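Local structure of amoebiasin-2 (Entamoeba histolytica, 3M86) at residues A5-T10 / F22-K27; P34-A39 / L88-P93; D47-S52 / I74-L79; G82-K87 / Y106-R111. The protein inhibits papain-like cysteine proteases of Entamoeba histolytica, wedging three loops into the substrate-binding site of the target enzyme. One frame throughout, in Å; residues are numbered along the deposited sequence. Where two conformers were deposited one is given.

Contact 1: A5-T10 / F22-K27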
loop_
_atom_site.group_PDB
_atom_site.type_symbol
_atom_site.label_atom_id
_atom_site.label_comp_id
_atom_site.label_asym_id
_atom_site.label_seq_id
_atom_site.Cartn_x
_atom_site.Cartn_y
_atom_site.Cartn_z
ATOM N N ALA A 5 14.981 2.722 8.222
ATOM C CA ALA A 5 13.681 3.123 8.738
ATOM C C ALA A 5 12.600 2.453 7.935
ATOM O O ALA A 5 12.771 2.199 6.738
ATOM C CB ALA A 5 13.517 4.644 8.696
ATOM N N ILE A 6 11.495 2.150 8.607
ATOM C CA ILE A 6 10.319 1.603 7.946
ATOM C C ILE A 6 9.260 2.691 7.972
ATOM O O ILE A 6 8.941 3.218 9.040
ATOM C CB ILE A 6 9.795 0.381 8.694
ATOM C CG1 ILE A 6 10.872 -0.708 8.754
ATOM C CG2 ILE A 6 8.532 -0.144 8.016
ATOM C CD1 ILE A 6 10.603 -1.762 9.818
ATOM N N HIS A 7 8.741 3.051 6.803
ATOM C CA HIS A 7 7.781 4.148 6.730
ATOM C C HIS A 7 6.404 3.602 6.458
ATOM O O HIS A 7 6.216 2.881 5.488
ATOM C CB HIS A 7 8.170 5.119 5.618
ATOM C CG HIS A 7 9.599 5.541 5.681
ATOM N ND1 HIS A 7 10.002 6.736 6.239
ATOM C CD2 HIS A 7 10.729 4.917 5.263
ATOM C CE1 HIS A 7 11.318 6.824 6.172
ATOM N NE2 HIS A 7 11.782 5.738 5.581
ATOM N N ILE A 8 5.452 3.955 7.321
ATOM C CA ILE A 8 4.105 3.399 7.213
ATOM C C ILE A 8 3.200 4.394 6.492
ATOM O O ILE A 8 3.149 5.576 6.848
ATOM C CB ILE A 8 3.530 3.056 8.592
ATOM C CG1 ILE A 8 4.369 1.949 9.242
ATOM C CG2 ILE A 8 2.081 2.576 8.449
ATOM C CD1 ILE A 8 3.964 1.601 10.652
ATOM N N LEU A 9 2.518 3.921 5.454
ATOM C CA LEU A 9 1.591 4.772 4.712
ATOM C C LEU A 9 0.200 4.176 4.818
ATOM O O LEU A 9 0.031 2.965 4.691
ATOM C CB LEU A 9 1.997 4.860 3.252
ATOM C CG LEU A 9 3.326 5.559 2.979
ATOM C CD1 LEU A 9 3.702 5.448 1.525
ATOM C CD2 LEU A 9 3.225 7.029 3.407
ATOM N N THR A 10 -0.789 5.037 5.066
ATOM C CA THR A 10 -2.178 4.606 5.130
ATOM C C THR A 10 -3.041 5.451 4.200
ATOM O O THR A 10 -2.536 6.295 3.467
ATOM C CB THR A 10 -2.741 4.727 6.560
ATOM O OG1 THR A 10 -2.996 6.108 6.865
ATOM C CG2 THR A 10 -1.769 4.137 7.572
ATOM N N PHE A 22 18.004 4.472 0.711
ATOM C CA PHE A 22 18.134 3.268 -0.110
ATOM C C PHE A 22 17.822 1.985 0.651
ATOM O O PHE A 22 17.226 1.059 0.096
ATOM C CB PHE A 22 19.571 3.215 -0.638
ATOM C CG PHE A 22 19.770 2.367 -1.876
ATOM C CD1 PHE A 22 18.749 1.630 -2.449
ATOM C CD2 PHE A 22 21.020 2.331 -2.468
ATOM C CE1 PHE A 22 18.988 0.873 -3.605
ATOM C CE2 PHE A 22 21.257 1.584 -3.606
ATOM C CZ PHE A 22 20.248 0.854 -4.172
ATOM N N ASN A 23 18.202 1.921 1.923
ATOM C CA ASN A 23 17.997 0.687 2.674
ATOM C C ASN A 23 16.749 0.701 3.543
ATOM O O ASN A 23 16.582 -0.147 4.416
ATOM C CB ASN A 23 19.224 0.350 3.520
ATOM C CG ASN A 23 19.621 1.477 4.439
ATOM O OD1 ASN A 23 19.106 2.590 4.334
ATOM N ND2 ASN A 23 20.548 1.197 5.353
ATOM N N ASP A 24 15.867 1.658 3.283
ATOM C CA ASP A 24 14.600 1.763 4.024
ATOM C C ASP A 24 13.536 0.808 3.471
ATOM O O ASP A 24 13.759 0.144 2.448
ATOM C CB ASP A 24 14.080 3.199 3.960
ATOM C CG ASP A 24 14.814 4.138 4.904
ATOM O OD1 ASP A 24 14.493 5.345 4.890
ATOM O OD2 ASP A 24 15.723 3.693 5.653
ATOM N N LEU A 25 12.390 0.741 4.149
ATOM C CA LEU A 25 11.249 -0.037 3.683
ATOM C C LEU A 25 9.997 0.811 3.733
ATOM O O LEU A 25 9.859 1.646 4.624
ATOM C CB LEU A 25 11.031 -1.271 4.557
ATOM C CG LEU A 25 11.915 -2.503 4.398
ATOM C CD1 LEU A 25 11.501 -3.541 5.426
ATOM C CD2 LEU A 25 11.790 -3.065 2.988
ATOM N N ILE A 26 9.090 0.589 2.784
ATOM C CA ILE A 26 7.765 1.205 2.818
ATOM C C ILE A 26 6.752 0.136 3.163
ATOM O O ILE A 26 6.777 -0.951 2.587
ATOM C CB ILE A 26 7.406 1.808 1.465
ATOM C CG1 ILE A 26 8.331 2.983 1.157
ATOM C CG2 ILE A 26 5.933 2.278 1.440
ATOM C CD1 ILE A 26 8.283 3.422 -0.272
ATOM N N LYS A 27 5.888 0.435 4.129
ATOM C CA LYS A 27 4.792 -0.472 4.481
ATOM C C LYS A 27 3.484 0.266 4.309
ATOM O O LYS A 27 3.176 1.169 5.076
ATOM C CB LYS A 27 4.908 -0.993 5.925
ATOM C CG LYS A 27 5.996 -2.036 6.184
ATOM C CD LYS A 27 5.774 -2.717 7.548
ATOM C CE LYS A 27 6.916 -3.661 7.900
ATOM N NZ LYS A 27 6.771 -4.250 9.266
#
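D24 holds the start of strand 6-9 with both of its carboxylate oxygens. Its CG lies beside the backbone N and anti to the carbonyl carbon (chi1 -77°), which turns the carboxylate toward the neighbouring segment 5-10. There OD2 accepts the amide N of A5 at 2.8 Å, while OD1 accepts NE2 of H7, also at 2.8 Å. The second bond is nearly straight at 173° and lies in the plane of the imidazole, but both donors meet the carboxylate from well above its own plane. OD1 also accepts the amide of S21, so three N-H groups grip this largely buried acid, an environment that would probably favour its charged form.

From L25 onward the pairing is a regular parallel one. L25 N bonds to A5 O, and L25 O receives H7 N at 2.8 Å while also lying close to CD2 at the edge of the imidazole. I26 points to the same face as H7, and its CG2 touches CD1 of L9 at 3.9 Å. K27 N reaches H7 O at 2.8 Å in an almost linear bond, and K27 O takes L9 N at 2.9 Å. The extended side chain of K27 runs past I6, whose CG2 meets its CG at 3.7 Å.

Strand 6-9 is an outermost strand of its sheet, with 25-32 separating it from 70-78. H7, L9 and I26 face strand 17-20 of the other sheet, and L9 and I26 also reach strand 102-110 there.

Contact 2: P34-A39 / L88-P93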
loop_
_atom_site.group_PDB
_atom_site.type_symbol
_atom_site.label_atom_id
_atom_site.label_comp_id
_atom_site.label_asym_id
_atom_site.label_seq_id
_atom_site.Cartn_x
_atom_site.Cartn_y
_atom_site.Cartn_z
ATOM N N PRO A 34 -12.726 -8.001 1.977
ATOM C CA PRO A 34 -12.672 -9.019 0.922
ATOM C C PRO A 34 -14.024 -9.661 0.652
ATOM O O PRO A 34 -14.241 -10.174 -0.444
ATOM C CB PRO A 34 -11.719 -10.078 1.496
ATOM C CG PRO A 34 -10.982 -9.424 2.576
ATOM C CD PRO A 34 -11.843 -8.316 3.112
ATOM N N SER A 35 -14.914 -9.638 1.637
ATOM C CA SER A 35 -16.224 -10.283 1.494
ATOM C C SER A 35 -17.084 -9.617 0.413
ATOM O O SER A 35 -18.114 -10.162 -0.002
ATOM C CB SER A 35 -16.961 -10.297 2.839
ATOM O OG SER A 35 -17.488 -9.026 3.178
ATOM N N THR A 36 -16.644 -8.448 -0.044
ATOM C CA THR A 36 -17.368 -7.661 -1.039
ATOM C C THR A 36 -16.813 -7.834 -2.446
ATOM O O THR A 36 -17.372 -7.326 -3.417
ATOM C CB THR A 36 -17.302 -6.165 -0.698
ATOM O OG1 THR A 36 -15.938 -5.717 -0.760
ATOM C CG2 THR A 36 -17.834 -5.924 0.685
ATOM N N GLY A 37 -15.697 -8.537 -2.562
ATOM C CA GLY A 37 -15.078 -8.701 -3.861
ATOM C C GLY A 37 -14.120 -7.588 -4.233
ATOM O O GLY A 37 -13.451 -7.683 -5.263
ATOM N N TYR A 38 -14.048 -6.536 -3.416
ATOM C CA TYR A 38 -13.081 -5.458 -3.658
ATOM C C TYR A 38 -11.697 -5.832 -3.158
ATOM O O TYR A 38 -11.552 -6.607 -2.209
ATOM C CB TYR A 38 -13.503 -4.143 -2.989
ATOM C CG TYR A 38 -14.604 -3.426 -3.731
ATOM C CD1 TYR A 38 -14.307 -2.522 -4.740
ATOM C CD2 TYR A 38 -15.941 -3.664 -3.430
ATOM C CE1 TYR A 38 -15.315 -1.871 -5.429
ATOM C CE2 TYR A 38 -16.949 -3.021 -4.113
ATOM C CZ TYR A 38 -16.632 -2.127 -5.109
ATOM O OH TYR A 38 -17.647 -1.490 -5.784
ATOM N N ALA A 39 -10.681 -5.272 -3.805
ATOM C CA ALA A 39 -9.309 -5.412 -3.325
ATOM C C ALA A 39 -8.495 -4.222 -3.797
ATOM O O ALA A 39 -8.842 -3.576 -4.786
ATOM C CB ALA A 39 -8.686 -6.708 -3.821
ATOM N N LEU A 88 -2.555 3.306 -5.842
ATOM C CA LEU A 88 -3.412 2.190 -5.422
ATOM C C LEU A 88 -4.850 2.496 -5.818
ATOM O O LEU A 88 -5.289 3.642 -5.741
ATOM C CB LEU A 88 -3.392 2.022 -3.902
ATOM C CG LEU A 88 -2.225 1.605 -2.991
ATOM C CD1 LEU A 88 -1.934 0.105 -3.019
ATOM C CD2 LEU A 88 -0.981 2.442 -3.195
ATOM N N GLY A 89 -5.584 1.469 -6.219
ATOM C CA GLY A 89 -7.005 1.620 -6.476
ATOM C C GLY A 89 -7.757 0.514 -5.771
ATOM O O GLY A 89 -7.313 -0.627 -5.764
ATOM N N TYR A 90 -8.886 0.855 -5.157
ATOM C CA TYR A 90 -9.719 -0.149 -4.517
ATOM C C TYR A 90 -10.849 -0.456 -5.473
ATOM O O TYR A 90 -11.718 0.384 -5.699
ATOM C CB TYR A 90 -10.272 0.423 -3.226
ATOM C CG TYR A 90 -10.966 -0.548 -2.296
ATOM C CD1 TYR A 90 -10.265 -1.554 -1.639
ATOM C CD2 TYR A 90 -12.324 -0.416 -2.037
ATOM C CE1 TYR A 90 -10.913 -2.422 -0.762
ATOM C CE2 TYR A 90 -12.967 -1.266 -1.159
ATOM C CZ TYR A 90 -12.260 -2.251 -0.518
ATOM O OH TYR A 90 -12.934 -3.083 0.345
ATOM N N SER A 91 -10.832 -1.653 -6.048
ATOM C CA SER A 91 -11.796 -2.000 -7.090
ATOM C C SER A 91 -12.141 -3.483 -7.122
ATOM O O SER A 91 -11.537 -4.286 -6.415
ATOM C CB SER A 91 -11.242 -1.604 -8.453
ATOM O OG SER A 91 -10.223 -2.505 -8.837
ATOM N N ARG A 92 -13.115 -3.835 -7.961
ATOM C CA ARG A 92 -13.478 -5.232 -8.201
ATOM C C ARG A 92 -12.840 -5.716 -9.497
ATOM O O ARG A 92 -13.053 -5.125 -10.550
ATOM C CB ARG A 92 -14.991 -5.401 -8.313
ATOM C CG ARG A 92 -15.728 -5.377 -7.000
ATOM C CD ARG A 92 -17.144 -5.858 -7.185
ATOM N NE ARG A 92 -17.844 -5.956 -5.914
ATOM C CZ ARG A 92 -18.963 -5.306 -5.623
ATOM N NH1 ARG A 92 -19.527 -4.511 -6.523
ATOM N NH2 ARG A 92 -19.521 -5.455 -4.429
ATOM N N PRO A 93 -12.082 -6.814 -9.418
ATOM C CA PRO A 93 -11.257 -7.346 -10.510
ATOM C C PRO A 93 -11.996 -7.465 -11.837
ATOM O O PRO A 93 -11.562 -6.880 -12.829
ATOM C CB PRO A 93 -10.864 -8.741 -10.007
ATOM C CG PRO A 93 -11.841 -9.056 -8.926
ATOM C CD PRO A 93 -12.154 -7.747 -8.285
HETATM O O HOH W 1 -15.555 -2.944 0.133
#
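A39 and S91 form an antiparallel hydrogen-bonded pair, A39 N to S91 O at 2.9 Å and S91 N to A39 O at 3.0 Å, where the chain leaving the BC loop joins the end of strand 82-91. This BC loop, opening with a 3-10 turn at 34-36, is a defining element of the chagasin-family (I42) fold and the part that meets the catalytic cysteine and histidine of the target protease.

After the 3-10 turn, Y38 touches both R92 and Y90, in different ways. R92 covers one face of its ring, with CG 3.7 Å from the ring centroid and almost exactly on the normal; farther out, Y38 CE2 sits over the centre of one guanidinium face, 3.4 Å from R92 CZ, the two planes 36° apart. Extended from CG to NE, R92 ends side-on at the backbone of the turn: NE, at 2.9 Å, and NH2 both donate to T36 O, which lies in the guanidinium plane. Y90 meets Y38 chiefly through the CB of Y38, which rests over the Y90 ring; the two rings are near parallel but slid so far apart that they scarcely overlap. N33 holds the polar ends on this side, its N donating to Y90 OH and its O bonded to T36 OG1. A water completes the link, donating to T36 OG1 at 2.9 Å and lying 2.6 Å from Y90 OH at the edge of its ring.

Contact 3: D47-S52 / I74-L79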
loop_
_atom_site.group_PDB
_atom_site.type_symbol
_atom_site.label_atom_id
_atom_site.label_comp_id
_atom_site.label_asym_id
_atom_site.label_seq_id
_atom_site.Cartn_x
_atom_site.Cartn_y
_atom_site.Cartn_z
ATOM N N ASP A 47 11.135 -1.654 -11.719
ATOM C CA ASP A 47 12.578 -1.517 -11.822
ATOM C C ASP A 47 13.131 -0.835 -10.566
ATOM O O ASP A 47 14.325 -0.915 -10.303
ATOM C CB ASP A 47 12.983 -0.744 -13.081
ATOM C CG ASP A 47 12.605 0.723 -13.017
ATOM O OD1 ASP A 47 13.230 1.527 -13.742
ATOM O OD2 ASP A 47 11.688 1.077 -12.248
ATOM N N THR A 48 12.264 -0.192 -9.783
ATOM C CA THR A 48 12.724 0.621 -8.647
ATOM C C THR A 48 12.392 0.042 -7.270
ATOM O O THR A 48 13.129 0.291 -6.310
ATOM C CB THR A 48 12.218 2.076 -8.736
ATOM O OG1 THR A 48 12.575 2.618 -10.016
ATOM C CG2 THR A 48 12.863 2.946 -7.644
ATOM N N PHE A 49 11.294 -0.713 -7.175
ATOM C CA PHE A 49 10.932 -1.403 -5.941
ATOM C C PHE A 49 10.772 -2.899 -6.121
ATOM O O PHE A 49 10.310 -3.373 -7.167
ATOM C CB PHE A 49 9.574 -0.928 -5.415
ATOM C CG PHE A 49 9.590 0.422 -4.783
ATOM C CD1 PHE A 49 10.189 0.613 -3.558
ATOM C CD2 PHE A 49 8.964 1.498 -5.402
ATOM C CE1 PHE A 49 10.198 1.865 -2.964
ATOM C CE2 PHE A 49 8.974 2.747 -4.818
ATOM C CZ PHE A 49 9.592 2.928 -3.602
ATOM N N SER A 50 11.127 -3.638 -5.077
ATOM C CA SER A 50 10.800 -5.054 -4.968
ATOM C C SER A 50 9.678 -5.256 -3.949
ATOM O O SER A 50 9.644 -4.592 -2.917
ATOM C CB SER A 50 12.035 -5.844 -4.539
ATOM O OG SER A 50 11.730 -7.212 -4.358
ATOM N N LEU A 51 8.757 -6.175 -4.242
ATOM C CA LEU A 51 7.687 -6.516 -3.303
ATOM C C LEU A 51 8.294 -7.456 -2.280
ATOM O O LEU A 51 8.590 -8.610 -2.584
ATOM C CB LEU A 51 6.555 -7.226 -4.047
ATOM C CG LEU A 51 5.240 -7.553 -3.324
ATOM C CD1 LEU A 51 5.406 -8.695 -2.329
ATOM C CD2 LEU A 51 4.658 -6.316 -2.651
ATOM N N SER A 52 8.500 -6.964 -1.070
ATOM C CA SER A 52 9.148 -7.760 -0.048
ATOM C C SER A 52 8.114 -8.644 0.654
ATOM O O SER A 52 8.398 -9.773 1.036
ATOM C CB SER A 52 9.898 -6.872 0.953
ATOM O OG SER A 52 9.088 -5.819 1.424
ATOM N N ILE A 74 1.271 -4.021 2.246
ATOM C CA ILE A 74 2.178 -4.238 1.131
ATOM C C ILE A 74 3.503 -3.605 1.510
ATOM O O ILE A 74 3.558 -2.417 1.819
ATOM C CB ILE A 74 1.666 -3.567 -0.154
ATOM C CG1 ILE A 74 0.309 -4.163 -0.553
ATOM C CG2 ILE A 74 2.674 -3.753 -1.276
ATOM C CD1 ILE A 74 -0.484 -3.304 -1.518
ATOM N N GLN A 75 4.563 -4.401 1.517
ATOM C CA GLN A 75 5.872 -3.870 1.870
ATOM C C GLN A 75 6.755 -3.795 0.640
ATOM O O GLN A 75 6.882 -4.781 -0.100
ATOM C CB GLN A 75 6.541 -4.740 2.925
ATOM C CG GLN A 75 5.724 -4.918 4.185
ATOM C CD GLN A 75 6.481 -5.734 5.214
ATOM O OE1 GLN A 75 7.714 -5.742 5.227
ATOM N NE2 GLN A 75 5.756 -6.431 6.068
ATOM N N LEU A 76 7.368 -2.629 0.421
ATOM C CA LEU A 76 8.215 -2.419 -0.751
ATOM C C LEU A 76 9.630 -2.046 -0.344
ATOM O O LEU A 76 9.835 -1.207 0.540
ATOM C CB LEU A 76 7.677 -1.277 -1.614
ATOM C CG LEU A 76 6.261 -1.463 -2.154
ATOM C CD1 LEU A 76 5.794 -0.177 -2.827
ATOM C CD2 LEU A 76 6.260 -2.633 -3.122
ATOM N N LYS A 77 10.597 -2.664 -0.995
ATOM C CA LYS A 77 11.987 -2.372 -0.683
ATOM C C LYS A 77 12.629 -1.763 -1.914
ATOM O O LYS A 77 12.521 -2.310 -2.996
ATOM C CB LYS A 77 12.715 -3.662 -0.313
ATOM C CG LYS A 77 14.173 -3.442 0.087
ATOM C CD LYS A 77 14.818 -4.744 0.540
ATOM C CE LYS A 77 16.275 -4.531 0.922
ATOM N NZ LYS A 77 16.907 -5.789 1.410
ATOM N N PRO A 78 13.316 -0.629 -1.760
ATOM C CA PRO A 78 13.967 -0.048 -2.940
ATOM C C PRO A 78 14.972 -0.993 -3.602
ATOM O O PRO A 78 15.762 -1.651 -2.918
ATOM C CB PRO A 78 14.727 1.150 -2.361
ATOM C CG PRO A 78 13.982 1.510 -1.137
ATOM C CD PRO A 78 13.464 0.219 -0.562
ATOM N N LEU A 79 14.922 -1.061 -4.932
ATOM C CA LEU A 79 15.948 -1.753 -5.703
ATOM C C LEU A 79 16.989 -0.773 -6.205
ATOM O O LEU A 79 18.154 -1.138 -6.403
ATOM C CB LEU A 79 15.316 -2.474 -6.899
ATOM C CG LEU A 79 14.558 -3.745 -6.523
ATOM C CD1 LEU A 79 13.755 -4.263 -7.712
ATOM C CD2 LEU A 79 15.534 -4.798 -6.025
#
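F49 and L76 make the close-packed side of this antiparallel pair. CD1 of the phenyl ring approaches L76 CB at 3.7 Å, and CD1 of L76 sits over one ring face, displaced toward the rim, while P78 approaches the same side of the ring, its CG 4.2 Å from F49 CE1. L51, its CG anti to the backbone N (chi1 -173°), reaches with CD2 along the same face to I74 CG2 at 3.5 Å and L76 CD2 at 4.0 Å, at the exposed margin of this packing. Buried F49 continues inward to the opposing sheet.

The other side is looser and more polar. S50 and K77 share it, yet the extended lysine chain leads away; L79 lies against S50, its CG 3.8 Å from S50 CB. S52 OG adds a weak bond to Q75 O at 2.9 Å, an oxygen already bonded to S52 N; the amide end of Q75 turns instead to E73. Between the strands, S50 N to K77 O is nearly linear at 176°. At the open end L79 N reaches T48 O at 2.6 Å. Together these features are those of a beta hairpin, strands 49-58 and 70-78, in the Ig-like sandwich of I42 inhibitors, with the DE loop at its far end.

Contact 4: G82-K87 / Y106-R111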
loop_
_atom_site.group_PDB
_atom_site.type_symbol
_atom_site.label_atom_id
_atom_site.label_comp_id
_atom_site.label_asym_id
_atom_site.label_seq_id
_atom_site.Cartn_x
_atom_site.Cartn_y
_atom_site.Cartn_z
ATOM N N GLY A 82 16.197 6.851 -6.815
ATOM C CA GLY A 82 15.430 7.538 -7.838
ATOM C C GLY A 82 14.147 8.116 -7.286
ATOM O O GLY A 82 13.950 8.152 -6.077
ATOM N N THR A 83 13.269 8.575 -8.172
ATOM C CA THR A 83 11.985 9.126 -7.749
ATOM C C THR A 83 10.835 8.360 -8.400
ATOM O O THR A 83 10.874 8.058 -9.597
ATOM C CB THR A 83 11.899 10.647 -8.035
ATOM O OG1 THR A 83 10.557 11.106 -7.839
ATOM C CG2 THR A 83 12.341 10.954 -9.455
ATOM N N THR A 84 9.828 8.032 -7.594
ATOM C CA THR A 84 8.760 7.127 -7.989
ATOM C C THR A 84 7.390 7.660 -7.628
ATOM O O THR A 84 7.245 8.555 -6.794
ATOM C CB THR A 84 8.871 5.777 -7.249
ATOM O OG1 THR A 84 8.592 5.977 -5.854
ATOM C CG2 THR A 84 10.243 5.177 -7.404
ATOM N N THR A 85 6.382 7.086 -8.271
ATOM C CA THR A 85 5.003 7.285 -7.871
ATOM C C THR A 85 4.407 5.911 -7.640
ATOM O O THR A 85 4.601 5.007 -8.452
ATOM C CB THR A 85 4.200 7.959 -8.978
ATOM O OG1 THR A 85 4.820 9.204 -9.320
ATOM C CG2 THR A 85 2.773 8.206 -8.511
ATOM N N ILE A 86 3.676 5.763 -6.540
ATOM C CA ILE A 86 2.958 4.527 -6.238
ATOM C C ILE A 86 1.473 4.878 -6.276
ATOM O O ILE A 86 1.055 5.855 -5.651
ATOM C CB ILE A 86 3.320 3.992 -4.835
ATOM C CG1 ILE A 86 4.821 3.703 -4.721
ATOM C CG2 ILE A 86 2.492 2.724 -4.488
ATOM C CD1 ILE A 86 5.276 3.456 -3.281
ATOM N N LYS A 87 0.687 4.114 -7.028
ATOM C CA LYS A 87 -0.754 4.352 -7.086
ATOM C C LYS A 87 -1.517 3.111 -6.650
ATOM O O LYS A 87 -1.165 1.995 -7.032
ATOM C CB LYS A 87 -1.181 4.730 -8.502
ATOM C CG LYS A 87 -0.710 6.100 -8.973
ATOM C CD LYS A 87 -1.104 6.335 -10.426
ATOM C CE LYS A 87 -0.615 7.686 -10.927
ATOM N NZ LYS A 87 -0.925 7.890 -12.372
ATOM N N TYR A 106 1.011 8.061 -3.879
ATOM C CA TYR A 106 2.136 8.475 -3.060
ATOM C C TYR A 106 3.354 8.761 -3.947
ATOM O O TYR A 106 3.610 8.050 -4.909
ATOM C CB TYR A 106 2.534 7.389 -2.063
ATOM C CG TYR A 106 1.432 6.798 -1.217
ATOM C CD1 TYR A 106 0.768 7.560 -0.263
ATOM C CD2 TYR A 106 1.103 5.457 -1.333
ATOM C CE1 TYR A 106 -0.226 7.001 0.536
ATOM C CE2 TYR A 106 0.110 4.894 -0.544
ATOM C CZ TYR A 106 -0.536 5.663 0.386
ATOM O OH TYR A 106 -1.502 5.097 1.177
ATOM N N SER A 107 4.104 9.799 -3.607
ATOM C CA SER A 107 5.353 10.099 -4.285
ATOM C C SER A 107 6.484 9.702 -3.352
ATOM O O SER A 107 6.511 10.109 -2.194
ATOM C CB SER A 107 5.437 11.592 -4.595
ATOM O OG SER A 107 4.374 11.983 -5.440
ATOM N N VAL A 108 7.409 8.887 -3.841
ATOM C CA VAL A 108 8.489 8.421 -2.993
ATOM C C VAL A 108 9.836 8.716 -3.638
ATOM O O VAL A 108 10.113 8.273 -4.750
ATOM C CB VAL A 108 8.378 6.922 -2.685
ATOM C CG1 VAL A 108 9.586 6.475 -1.845
ATOM C CG2 VAL A 108 7.052 6.616 -1.976
ATOM N N VAL A 109 10.651 9.500 -2.946
ATOM C CA VAL A 109 11.997 9.803 -3.392
ATOM C C VAL A 109 12.964 8.937 -2.607
ATOM O O VAL A 109 13.017 9.008 -1.380
ATOM C CB VAL A 109 12.348 11.283 -3.143
ATOM C CG1 VAL A 109 13.762 11.587 -3.631
ATOM C CG2 VAL A 109 11.329 12.192 -3.817
ATOM N N ILE A 110 13.712 8.107 -3.321
ATOM C CA ILE A 110 14.719 7.245 -2.720
ATOM C C ILE A 110 16.087 7.880 -2.923
ATOM O O ILE A 110 16.639 7.896 -4.033
ATOM C CB ILE A 110 14.701 5.848 -3.354
ATOM C CG1 ILE A 110 13.287 5.254 -3.295
ATOM C CG2 ILE A 110 15.738 4.945 -2.687
ATOM C CD1 ILE A 110 13.084 4.050 -4.207
ATOM N N ARG A 111 16.642 8.414 -1.840
ATOM C CA ARG A 111 17.862 9.201 -1.934
ATOM C C ARG A 111 19.056 8.389 -1.477
ATOM O O ARG A 111 18.901 7.370 -0.809
ATOM C CB ARG A 111 17.735 10.469 -1.092
ATOM O OXT ARG A 111 20.201 8.727 -1.774
#
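T84 and V108 lie side by side on the inward face of an antiparallel pair and share one carbonyl. V108 O accepts T84 N at 2.9 Å and also T84 OG1 at 3.0 Å. The hydroxyl gets there because OG1 stands between the backbone N and the carbonyl carbon (chi1 68°), a rotamer that also brings it within 3.3 Å of V108 CB. In return, V108 N donates to T84 O from above the carbonyl plane.

On either side of this pair the backbone bonds repeat. I86 N to Y106 O and Y106 N to I86 O are both 2.8 Å long, and G82 and I110 are joined in the same reciprocal way. G82 has a positive phi of 148°, a conformation that suits a residue without CB as the strand begins. Among the apolar groups, I86 sets CD1 against V108 CG2 at 3.9 Å, the two side chains lying aslant, while I86 CB comes 4.4 Å from Y106 CD2.

The next shell packs against this inward face. F49 of the opposing sheet touches T84, I86, V108 and I110; I26 reaches V108, and I28 reaches I86. Y106 lies against L30, its hydroxyl bonded to T10 O, while strand 17-20 pairs with the outer edge of 102-110 through S107 and V109.

The chemistry implies a hairpin that can turn hydroxyls toward the apolar interior because each has a partner: that of T84 is satisfied within the hairpin by V108 O, whereas that of Y106 relies on T10 O outside it.

In the fold
Contacts 1 and 3 belong to one sheet, joined where strands 25-32 and 70-78 adjoin; contacts 2 and 4 lie on the other and share strand 82-91, where L88 touches Y106. Contact 1 is the parallel pairing of the four. Contacts 1, 3 and 4 cluster, their centres 10 to 11 Å apart, and are partly buried, each with an inward face in the core and an outer face toward solvent; T48 meets T84 and L76 meets I86 between the sheets. Contact 2 lies across the chain's centre, 22 to 24 Å away, at the surface. There, arginine, tyrosine rings and water hold an inhibitory loop, whereas contacts 3 and 4 rely on backbone bonding and aliphatic packing; contact 1 adds a buried carboxylate.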